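Local atomic coordinates of tubulin-like protein CetZ1 (Haloferax volcanii, PDB entry 4B46), a protein that binds GTP, has GTPase activity and controls archaeal cell shape, being essential for the rod-shaped cell type needed for efficient swimming. Residues H266-I271 against I311-K316; T272-K277 against E338-V343; E304-K309 against G329-I334. One frame throughout, in Å; residues are numbered along the deposited sequence.

Contact 1 (H266-I271 against I311-K316); sequences HTTNRI and IERGRK
The long arm of R313 crosses the side chain of T268 at about a right angle, laying its guanidinium end beside the threonine methyl. T268 CG2 comes to 3.5 Å from R313 NH1, obliquely to the guanidinium, and also meets the CD methylene. OG1 of T268 lies beside the backbone N (chi1 -59°), where it bonds to N307 and T264; this leaves CG2 anti to the backbone N, facing the arginine. Threonine thus suits a place that needs an apolar and a polar branch at once.

R313 is extended from CG to NE, long enough to span the space between the helices; the axes of segments 266-271 and 311-316 approach to 9.3 Å and run roughly parallel, at 31°. Its NH1 lies 4.0 Å from N269 OD1, too far for a direct bond. The amide and guanidinium planes are nonetheless only 15° apart, with OD1 at the guanidinium edge, and a water fills the step: it donates to N269 OD1 over 2.8 Å and accepts from R313 NH1 over 3.1 Å. On the buried side, I271 presents CG2 to the backbone N of I311 at 4.0 Å, while the CB of I311 points away from segment 266-271.

The chemistry is therefore divided: methyl groups meet nitrogen atoms and the CD methylene by van der Waals contact, no direct hydrogen bond crosses, and one water bridges N269 and R313 on the solvent-exposed side.

Contact 2 (T272-K277 against E338-V343); sequences TSLVRK and EKVAGV
L274 reaches from its helix to the strand with one methyl, CD1, which sits 3.5 Å from V340 CG1. Its CG is turned away from the carbonyl carbon and lies beside the backbone N (chi1 -84°), and CD1 is anti to CA (chi2 -174°), which extends the side chain towards the strand. Leucine, with its methyls at the end of a stem, suits this reach: the same methyl rests 3.6 Å from V340 O and 4.0 Å from G342 N. V340, a beta-branched residue well suited to a strand, answers with CG1, the branch opposite its backbone N.

The contact belongs to the C-terminal domain of the tubulin-like fold, where helix 265-280 lies against the mixed sheet, the axis of segment 272-277 at 47° to that of 339-343. This strand runs between two others: V340 and G342 hydrogen-bond through the backbone to E236 and A234, A341 and V343 to A300 and V298. Residues alternate across it, V340 facing the helix and A341 and V343 turning away, V343 touching V196 and L197 of helix 179-198. G342, with no side chain on the helix face, has its CA only 5.8 Å from the CA of L274.

Contact 3 (E304-K309 against G329-I334); sequences EHLNRK and GGDYPI
One leucine methyl gathers most of this contact: L306 CD1 packs over D331 and against the start of P333. The tight part is the meeting with D331, whose CB lies 3.8 Å from L306 CD1. The two side chains cross at a slant, and the carboxylate runs back along the leucine, D331 OD2 standing 3.9 Å from L306 CB. This follows from the aspartate's first torsion (chi1 55°), which sets CG between the backbone N and the carbonyl carbon. In L306, CD1 is anti to CA (chi2 171°), which pushes this methyl forward to the strand. L306 thus meets both D331 CB and the side of the carboxylate, leucine supplying the apolar surface and the short aspartate its methylene. No hydrogen bond joins the two segments.

Towards P333 the packing becomes looser. L306 CD1 is 3.9 Å from P333 CA but 4.4 Å from P333 CB. D331 is buried, whereas the proline is exposed at the end of the strand, a place that tolerates a residue without a backbone N-H. Next after L306, N307 acts as the N-cap of helix 308-322, a role common for asparagine: its OD1 receives the amide of G310, and its side chain touches I271 of helix 265-280.

The two segments belong to a beta-alpha-beta unit in which strand 294-301 leads through helix 308-322 to strand 326-333. L306 and D331 both touch L299 of the first strand, and Y332, whose CB points away from segment 304-309, bonds through its hydroxyl to L197 O of helix 179-198.

All three contacts lie in the tubulin-like C-terminal domain, away from the GDP pocket. Their centres are close: 9 Å separates contact 1 from each of the others, and contacts 2 and 3 are 11 Å apart. Contacts 1 and 2 use successive turns of helix 265-280, contacts 1 and 3 share helix 308-322, and contacts 2 and 3 reach the same mixed sheet through strands 339-347 and 326-333, which are separated in it by strand 294-301. Along the chain contact 3 is nested within the loop closed by contact 2, whereas contact 1 interleaves with both. Contact 1 pairs the two helices, contact 2 sets helix 265-280 on the sheet, and contact 3 sets the approach to helix 308-322 on the edge strand.

Contact 1 (H266-I271 against I311-K316)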
loop_
_atom_site.group_PDB
_atom_site.type_symbol
_atom_site.label_atom_id
_atom_site.label_comp_id
_atom_site.label_asym_id
_atom_site.label_seq_id
_atom_site.Cartn_x
_atom_site.Cartn_y
_atom_site.Cartn_z
ATOM N N HIS A 266 -0.553 27.072 -19.654
ATOM C CA HIS A 266 -1.719 26.298 -19.258
ATOM C C HIS A 266 -1.283 24.959 -18.688
ATOM O O HIS A 266 -1.630 24.608 -17.563
ATOM C CB HIS A 266 -2.658 26.097 -20.448
ATOM C CG HIS A 266 -2.000 26.279 -21.782
ATOM N ND1 HIS A 266 -1.938 27.500 -22.420
ATOM C CD2 HIS A 266 -1.386 25.394 -22.602
ATOM C CE1 HIS A 266 -1.309 27.360 -23.576
ATOM N NE2 HIS A 266 -0.967 26.092 -23.711
ATOM N N THR A 267 -0.503 24.222 -19.469
ATOM C CA THR A 267 0.035 22.942 -19.027
ATOM C C THR A 267 0.780 23.045 -17.692
ATOM O O THR A 267 0.532 22.258 -16.774
ATOM C CB THR A 267 0.950 22.325 -20.103
ATOM O OG1 THR A 267 0.153 21.927 -21.222
ATOM C CG2 THR A 267 1.671 21.114 -19.566
ATOM N N THR A 268 1.671 24.027 -17.581
ATOM C CA THR A 268 2.477 24.189 -16.376
ATOM C C THR A 268 1.601 24.463 -15.157
ATOM O O THR A 268 1.747 23.805 -14.121
ATOM C CB THR A 268 3.544 25.296 -16.537
ATOM O OG1 THR A 268 4.394 24.969 -17.637
ATOM C CG2 THR A 268 4.403 25.404 -15.286
ATOM N N ASN A 269 0.673 25.407 -15.293
ATOM C CA ASN A 269 -0.225 25.764 -14.194
ATOM C C ASN A 269 -1.169 24.633 -13.761
ATOM O O ASN A 269 -1.464 24.479 -12.576
ATOM C CB ASN A 269 -1.034 27.016 -14.542
ATOM C CG ASN A 269 -0.158 28.234 -14.745
ATOM O OD1 ASN A 269 0.961 28.299 -14.235
ATOM N ND2 ASN A 269 -0.662 29.209 -15.493
ATOM N N ARG A 270 -1.653 23.856 -14.723
ATOM C CA ARG A 270 -2.512 22.719 -14.414
ATOM C C ARG A 270 -1.748 21.697 -13.571
ATOM O O ARG A 270 -2.276 21.142 -12.604
ATOM C CB ARG A 270 -3.006 22.066 -15.707
ATOM C CG ARG A 270 -3.984 20.919 -15.498
ATOM C CD ARG A 270 -3.903 19.896 -16.619
ATOM N NE ARG A 270 -2.530 19.437 -16.809
ATOM C CZ ARG A 270 -1.758 19.790 -17.832
ATOM N NH1 ARG A 270 -2.231 20.596 -18.774
ATOM N NH2 ARG A 270 -0.518 19.334 -17.915
ATOM N N ILE A 271 -0.497 21.459 -13.947
ATOM C CA ILE A 271 0.357 20.534 -13.226
ATOM C C ILE A 271 0.647 21.015 -11.813
ATOM O O ILE A 271 0.523 20.253 -10.858
ATOM C CB ILE A 271 1.688 20.306 -13.962
ATOM C CG1 ILE A 271 1.464 19.435 -15.197
ATOM C CG2 ILE A 271 2.709 19.653 -13.036
ATOM C CD1 ILE A 271 2.729 19.195 -16.014
ATOM N N ILE A 311 6.654 20.029 -13.541
ATOM C CA ILE A 311 7.264 19.072 -12.632
ATOM C C ILE A 311 8.381 19.717 -11.826
ATOM O O ILE A 311 8.472 19.519 -10.613
ATOM C CB ILE A 311 7.786 17.836 -13.409
ATOM C CG1 ILE A 311 6.605 17.089 -14.040
ATOM C CG2 ILE A 311 8.588 16.922 -12.500
ATOM C CD1 ILE A 311 6.970 15.794 -14.730
ATOM N N GLU A 312 9.223 20.496 -12.500
ATOM C CA GLU A 312 10.290 21.227 -11.812
ATOM C C GLU A 312 9.743 22.227 -10.787
ATOM O O GLU A 312 10.195 22.245 -9.642
ATOM C CB GLU A 312 11.235 21.906 -12.807
ATOM C CG GLU A 312 12.132 20.911 -13.551
ATOM C CD GLU A 312 12.844 19.945 -12.604
ATOM O OE1 GLU A 312 13.742 20.393 -11.860
ATOM O OE2 GLU A 312 12.505 18.741 -12.602
ATOM N N ARG A 313 8.769 23.042 -11.187
ATOM C CA ARG A 313 8.098 23.929 -10.234
ATOM C C ARG A 313 7.441 23.119 -9.122
ATOM O O ARG A 313 7.444 23.527 -7.960
ATOM C CB ARG A 313 7.042 24.797 -10.921
ATOM C CG ARG A 313 7.604 25.918 -11.792
ATOM C CD ARG A 313 6.480 26.776 -12.338
ATOM N NE ARG A 313 6.986 27.954 -13.034
ATOM C CZ ARG A 313 6.231 28.785 -13.746
ATOM N NH1 ARG A 313 4.929 28.561 -13.868
ATOM N NH2 ARG A 313 6.782 29.837 -14.342
ATOM N N GLY A 314 6.883 21.964 -9.476
ATOM C CA GLY A 314 6.220 21.127 -8.492
ATOM C C GLY A 314 7.183 20.614 -7.433
ATOM O O GLY A 314 6.872 20.622 -6.238
ATOM N N ARG A 315 8.363 20.175 -7.873
ATOM C CA ARG A 315 9.397 19.700 -6.954
ATOM C C ARG A 315 9.837 20.799 -5.985
ATOM O O ARG A 315 9.964 20.558 -4.781
ATOM C CB ARG A 315 10.615 19.168 -7.726
ATOM C CG ARG A 315 10.381 17.860 -8.467
ATOM C CD ARG A 315 11.624 17.474 -9.284
ATOM N NE ARG A 315 12.788 17.271 -8.425
ATOM C CZ ARG A 315 14.036 17.573 -8.773
ATOM N NH1 ARG A 315 14.284 18.092 -9.968
ATOM N NH2 ARG A 315 15.035 17.357 -7.925
ATOM N N LYS A 316 10.089 21.994 -6.507
ATOM C CA LYS A 316 10.470 23.115 -5.640
ATOM C C LYS A 316 9.381 23.431 -4.620
ATOM O O LYS A 316 9.661 23.640 -3.442
ATOM C CB LYS A 316 10.782 24.371 -6.455
ATOM C CG LYS A 316 12.068 24.274 -7.251
ATOM C CD LYS A 316 12.371 25.577 -7.968
ATOM C CE LYS A 316 13.735 25.525 -8.631
ATOM N NZ LYS A 316 14.011 26.779 -9.397
HETATM O O HOH W 1 2.667 27.281 -12.194
#

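Contact 2 (T272-K277 against E338-V343)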
loop_
_atom_site.group_PDB
_atom_site.type_symbol
_atom_site.label_atom_id
_atom_site.label_comp_id
_atom_site.label_asym_id
_atom_site.label_seq_id
_atom_site.Cartn_x
_atom_site.Cartn_y
_atom_site.Cartn_z
ATOM N N THR A 272 1.039 22.277 -11.673
ATOM C CA THR A 272 1.377 22.776 -10.349
ATOM C C THR A 272 0.149 22.785 -9.443
ATOM O O THR A 272 0.262 22.574 -8.235
ATOM C CB THR A 272 2.030 24.167 -10.397
ATOM O OG1 THR A 272 1.176 25.079 -11.095
ATOM C CG2 THR A 272 3.355 24.090 -11.109
ATOM N N SER A 273 -1.023 23.017 -10.035
ATOM C CA SER A 273 -2.290 22.944 -9.303
ATOM C C SER A 273 -2.596 21.543 -8.773
ATOM O O SER A 273 -2.998 21.390 -7.621
ATOM C CB SER A 273 -3.453 23.442 -10.168
ATOM O OG SER A 273 -3.441 24.856 -10.250
ATOM N N LEU A 274 -2.429 20.527 -9.617
ATOM C CA LEU A 274 -2.605 19.147 -9.176
ATOM C C LEU A 274 -1.637 18.797 -8.049
ATOM O O LEU A 274 -1.999 18.091 -7.106
ATOM C CB LEU A 274 -2.383 18.171 -10.328
ATOM C CG LEU A 274 -3.515 17.857 -11.298
ATOM C CD1 LEU A 274 -3.040 16.759 -12.231
ATOM C CD2 LEU A 274 -4.795 17.437 -10.566
ATOM N N VAL A 275 -0.405 19.284 -8.169
ATOM C CA VAL A 275 0.622 19.051 -7.164
ATOM C C VAL A 275 0.163 19.610 -5.817
ATOM O O VAL A 275 0.208 18.919 -4.794
ATOM C CB VAL A 275 1.984 19.674 -7.586
ATOM C CG1 VAL A 275 2.980 19.624 -6.450
ATOM C CG2 VAL A 275 2.552 18.950 -8.802
ATOM N N ARG A 276 -0.297 20.856 -5.824
ATOM C CA ARG A 276 -0.842 21.468 -4.613
ATOM C C ARG A 276 -2.046 20.707 -4.053
ATOM O O ARG A 276 -2.121 20.462 -2.848
ATOM C CB ARG A 276 -1.188 22.943 -4.844
ATOM C CG ARG A 276 0.039 23.805 -5.160
ATOM C CD ARG A 276 -0.242 25.307 -4.993
ATOM N NE ARG A 276 -1.294 25.774 -5.892
ATOM C CZ ARG A 276 -1.088 26.102 -7.162
ATOM N NH1 ARG A 276 0.131 26.016 -7.674
ATOM N NH2 ARG A 276 -2.095 26.512 -7.919
ATOM N N LYS A 277 -2.977 20.324 -4.923
ATOM C CA LYS A 277 -4.181 19.612 -4.488
ATOM C C LYS A 277 -3.839 18.274 -3.859
ATOM O O LYS A 277 -4.461 17.862 -2.870
ATOM C CB LYS A 277 -5.144 19.404 -5.655
ATOM C CG LYS A 277 -5.871 20.661 -6.076
ATOM C CD LYS A 277 -6.429 20.525 -7.481
ATOM C CE LYS A 277 -6.945 21.855 -8.003
ATOM N NZ LYS A 277 -7.357 21.736 -9.426
ATOM N N GLU A 338 -7.377 10.018 -20.573
ATOM C CA GLU A 338 -8.271 11.171 -20.553
ATOM C C GLU A 338 -8.231 11.879 -19.200
ATOM O O GLU A 338 -8.957 12.846 -18.969
ATOM C CB GLU A 338 -9.695 10.747 -20.923
ATOM C CG GLU A 338 -9.816 10.213 -22.351
ATOM C CD GLU A 338 -11.053 9.360 -22.562
ATOM O OE1 GLU A 338 -11.847 9.211 -21.608
ATOM O OE2 GLU A 338 -11.230 8.833 -23.682
ATOM N N LYS A 339 -7.366 11.391 -18.316
ATOM C CA LYS A 339 -7.147 12.010 -17.014
ATOM C C LYS A 339 -5.680 12.357 -16.818
ATOM O O LYS A 339 -4.796 11.680 -17.344
ATOM C CB LYS A 339 -7.560 11.061 -15.888
ATOM C CG LYS A 339 -9.044 10.952 -15.637
ATOM C CD LYS A 339 -9.284 10.056 -14.436
ATOM C CE LYS A 339 -10.763 9.874 -14.142
ATOM N NZ LYS A 339 -10.968 8.984 -12.957
ATOM N N VAL A 340 -5.426 13.417 -16.058
ATOM C CA VAL A 340 -4.093 13.661 -15.533
ATOM C C VAL A 340 -4.145 13.477 -14.021
ATOM O O VAL A 340 -5.027 14.016 -13.350
ATOM C CB VAL A 340 -3.564 15.065 -15.887
ATOM C CG1 VAL A 340 -2.164 15.258 -15.319
ATOM C CG2 VAL A 340 -3.548 15.266 -17.396
ATOM N N ALA A 341 -3.220 12.693 -13.486
ATOM C CA ALA A 341 -3.184 12.452 -12.050
ATOM C C ALA A 341 -1.815 12.802 -11.488
ATOM O O ALA A 341 -0.786 12.510 -12.107
ATOM C CB ALA A 341 -3.525 11.002 -11.750
ATOM N N GLY A 342 -1.808 13.442 -10.323
ATOM C CA GLY A 342 -0.575 13.727 -9.616
ATOM C C GLY A 342 -0.530 12.957 -8.311
ATOM O O GLY A 342 -1.493 12.983 -7.539
ATOM N N VAL A 343 0.577 12.260 -8.070
ATOM C CA VAL A 343 0.756 11.526 -6.828
ATOM C C VAL A 343 2.001 12.022 -6.129
ATOM O O VAL A 343 3.032 12.238 -6.753
ATOM C CB VAL A 343 0.865 9.997 -7.085
ATOM C CG1 VAL A 343 1.794 9.322 -6.076
ATOM C CG2 VAL A 343 -0.516 9.354 -7.054
#

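Contact 3 (E304-K309 against G329-I334)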
loop_
_atom_site.group_PDB
_atom_site.type_symbol
_atom_site.label_atom_id
_atom_site.label_comp_id
_atom_site.label_asym_id
_atom_site.label_seq_id
_atom_site.Cartn_x
_atom_site.Cartn_y
_atom_site.Cartn_z
ATOM N N GLU A 304 0.885 14.952 -24.177
ATOM C CA GLU A 304 0.618 16.320 -24.616
ATOM C C GLU A 304 0.166 17.238 -23.475
ATOM O O GLU A 304 0.227 18.461 -23.601
ATOM C CB GLU A 304 -0.387 16.346 -25.776
ATOM C CG GLU A 304 -1.789 15.855 -25.430
ATOM C CD GLU A 304 -1.949 14.346 -25.569
ATOM O OE1 GLU A 304 -0.928 13.627 -25.662
ATOM O OE2 GLU A 304 -3.110 13.879 -25.586
ATOM N N HIS A 305 -0.279 16.648 -22.366
ATOM C CA HIS A 305 -0.652 17.426 -21.186
ATOM C C HIS A 305 0.361 17.289 -20.051
ATOM O O HIS A 305 0.022 17.473 -18.886
ATOM C CB HIS A 305 -2.046 17.030 -20.694
ATOM C CG HIS A 305 -3.138 17.341 -21.669
ATOM N ND1 HIS A 305 -3.755 16.371 -22.430
ATOM C CD2 HIS A 305 -3.720 18.514 -22.012
ATOM C CE1 HIS A 305 -4.671 16.932 -23.197
ATOM N NE2 HIS A 305 -4.672 18.231 -22.963
ATOM N N LEU A 306 1.599 16.949 -20.397
ATOM C CA LEU A 306 2.686 16.875 -19.426
ATOM C C LEU A 306 3.846 17.716 -19.944
ATOM O O LEU A 306 4.066 17.785 -21.147
ATOM C CB LEU A 306 3.160 15.431 -19.254
ATOM C CG LEU A 306 2.194 14.351 -18.773
ATOM C CD1 LEU A 306 2.831 12.957 -18.889
ATOM C CD2 LEU A 306 1.745 14.607 -17.346
ATOM N N ASN A 307 4.577 18.367 -19.043
ATOM C CA ASN A 307 5.801 19.066 -19.432
ATOM C C ASN A 307 6.835 19.071 -18.312
ATOM O O ASN A 307 6.535 18.652 -17.193
ATOM C CB ASN A 307 5.526 20.479 -19.987
ATOM C CG ASN A 307 5.041 21.473 -18.931
ATOM O OD1 ASN A 307 5.024 21.195 -17.734
ATOM N ND2 ASN A 307 4.651 22.657 -19.391
ATOM N N ARG A 308 8.050 19.521 -18.611
ATOM C CA ARG A 308 9.113 19.490 -17.613
ATOM C C ARG A 308 8.946 20.611 -16.593
ATOM O O ARG A 308 9.222 20.432 -15.408
ATOM C CB ARG A 308 10.499 19.575 -18.265
ATOM C CG ARG A 308 11.629 19.404 -17.254
ATOM C CD ARG A 308 13.026 19.512 -17.859
ATOM N NE ARG A 308 14.035 19.102 -16.885
ATOM C CZ ARG A 308 14.662 19.929 -16.052
ATOM N NH1 ARG A 308 14.401 21.230 -16.079
ATOM N NH2 ARG A 308 15.559 19.454 -15.194
ATOM N N LYS A 309 8.479 21.759 -17.061
ATOM C CA LYS A 309 8.396 22.951 -16.229
ATOM C C LYS A 309 7.457 22.771 -15.036
ATOM O O LYS A 309 7.761 23.209 -13.929
ATOM C CB LYS A 309 7.959 24.146 -17.078
ATOM C CG LYS A 309 8.071 25.492 -16.384
ATOM C CD LYS A 309 7.935 26.631 -17.389
ATOM C CE LYS A 309 8.003 27.983 -16.704
ATOM N NZ LYS A 309 8.059 29.103 -17.686
ATOM N N GLY A 329 11.129 13.879 -8.951
ATOM C CA GLY A 329 9.914 14.092 -9.705
ATOM C C GLY A 329 10.045 13.636 -11.140
ATOM O O GLY A 329 11.096 13.798 -11.756
ATOM N N GLY A 330 8.975 13.059 -11.672
ATOM C CA GLY A 330 8.932 12.693 -13.074
ATOM C C GLY A 330 7.518 12.385 -13.503
ATOM O O GLY A 330 6.572 12.600 -12.741
ATOM N N ASP A 331 7.357 11.879 -14.721
ATOM C CA ASP A 331 6.020 11.502 -15.162
ATOM C C ASP A 331 5.873 10.095 -15.725
ATOM O O ASP A 331 6.858 9.415 -16.017
ATOM C CB ASP A 331 5.454 12.526 -16.148
ATOM C CG ASP A 331 6.354 12.755 -17.328
ATOM O OD1 ASP A 331 6.987 11.785 -17.803
ATOM O OD2 ASP A 331 6.423 13.916 -17.776
ATOM N N TYR A 332 4.619 9.671 -15.851
ATOM C CA TYR A 332 4.266 8.455 -16.563
ATOM C C TYR A 332 3.461 8.854 -17.787
ATOM O O TYR A 332 2.248 9.053 -17.699
ATOM C CB TYR A 332 3.420 7.527 -15.688
ATOM C CG TYR A 332 4.185 6.779 -14.626
ATOM C CD1 TYR A 332 5.421 6.204 -14.904
ATOM C CD2 TYR A 332 3.663 6.627 -13.349
ATOM C CE1 TYR A 332 6.125 5.506 -13.926
ATOM C CE2 TYR A 332 4.360 5.938 -12.364
ATOM C CZ TYR A 332 5.587 5.380 -12.659
ATOM O OH TYR A 332 6.268 4.687 -11.685
ATOM N N PRO A 333 4.133 8.997 -18.932
ATOM C CA PRO A 333 3.398 9.323 -20.159
ATOM C C PRO A 333 2.493 8.168 -20.584
ATOM O O PRO A 333 2.968 7.050 -20.770
ATOM C CB PRO A 333 4.511 9.573 -21.187
ATOM C CG PRO A 333 5.733 8.930 -20.616
ATOM C CD PRO A 333 5.592 8.997 -19.129
ATOM N N ILE A 334 1.199 8.443 -20.718
ATOM C CA ILE A 334 0.215 7.425 -21.074
ATOM C C ILE A 334 -0.659 7.920 -22.215
ATOM O O ILE A 334 -1.636 8.630 -21.984
ATOM C CB ILE A 334 -0.702 7.084 -19.882
ATOM C CG1 ILE A 334 0.120 6.612 -18.683
ATOM C CG2 ILE A 334 -1.726 6.020 -20.272
ATOM C CD1 ILE A 334 -0.720 6.333 -17.445
#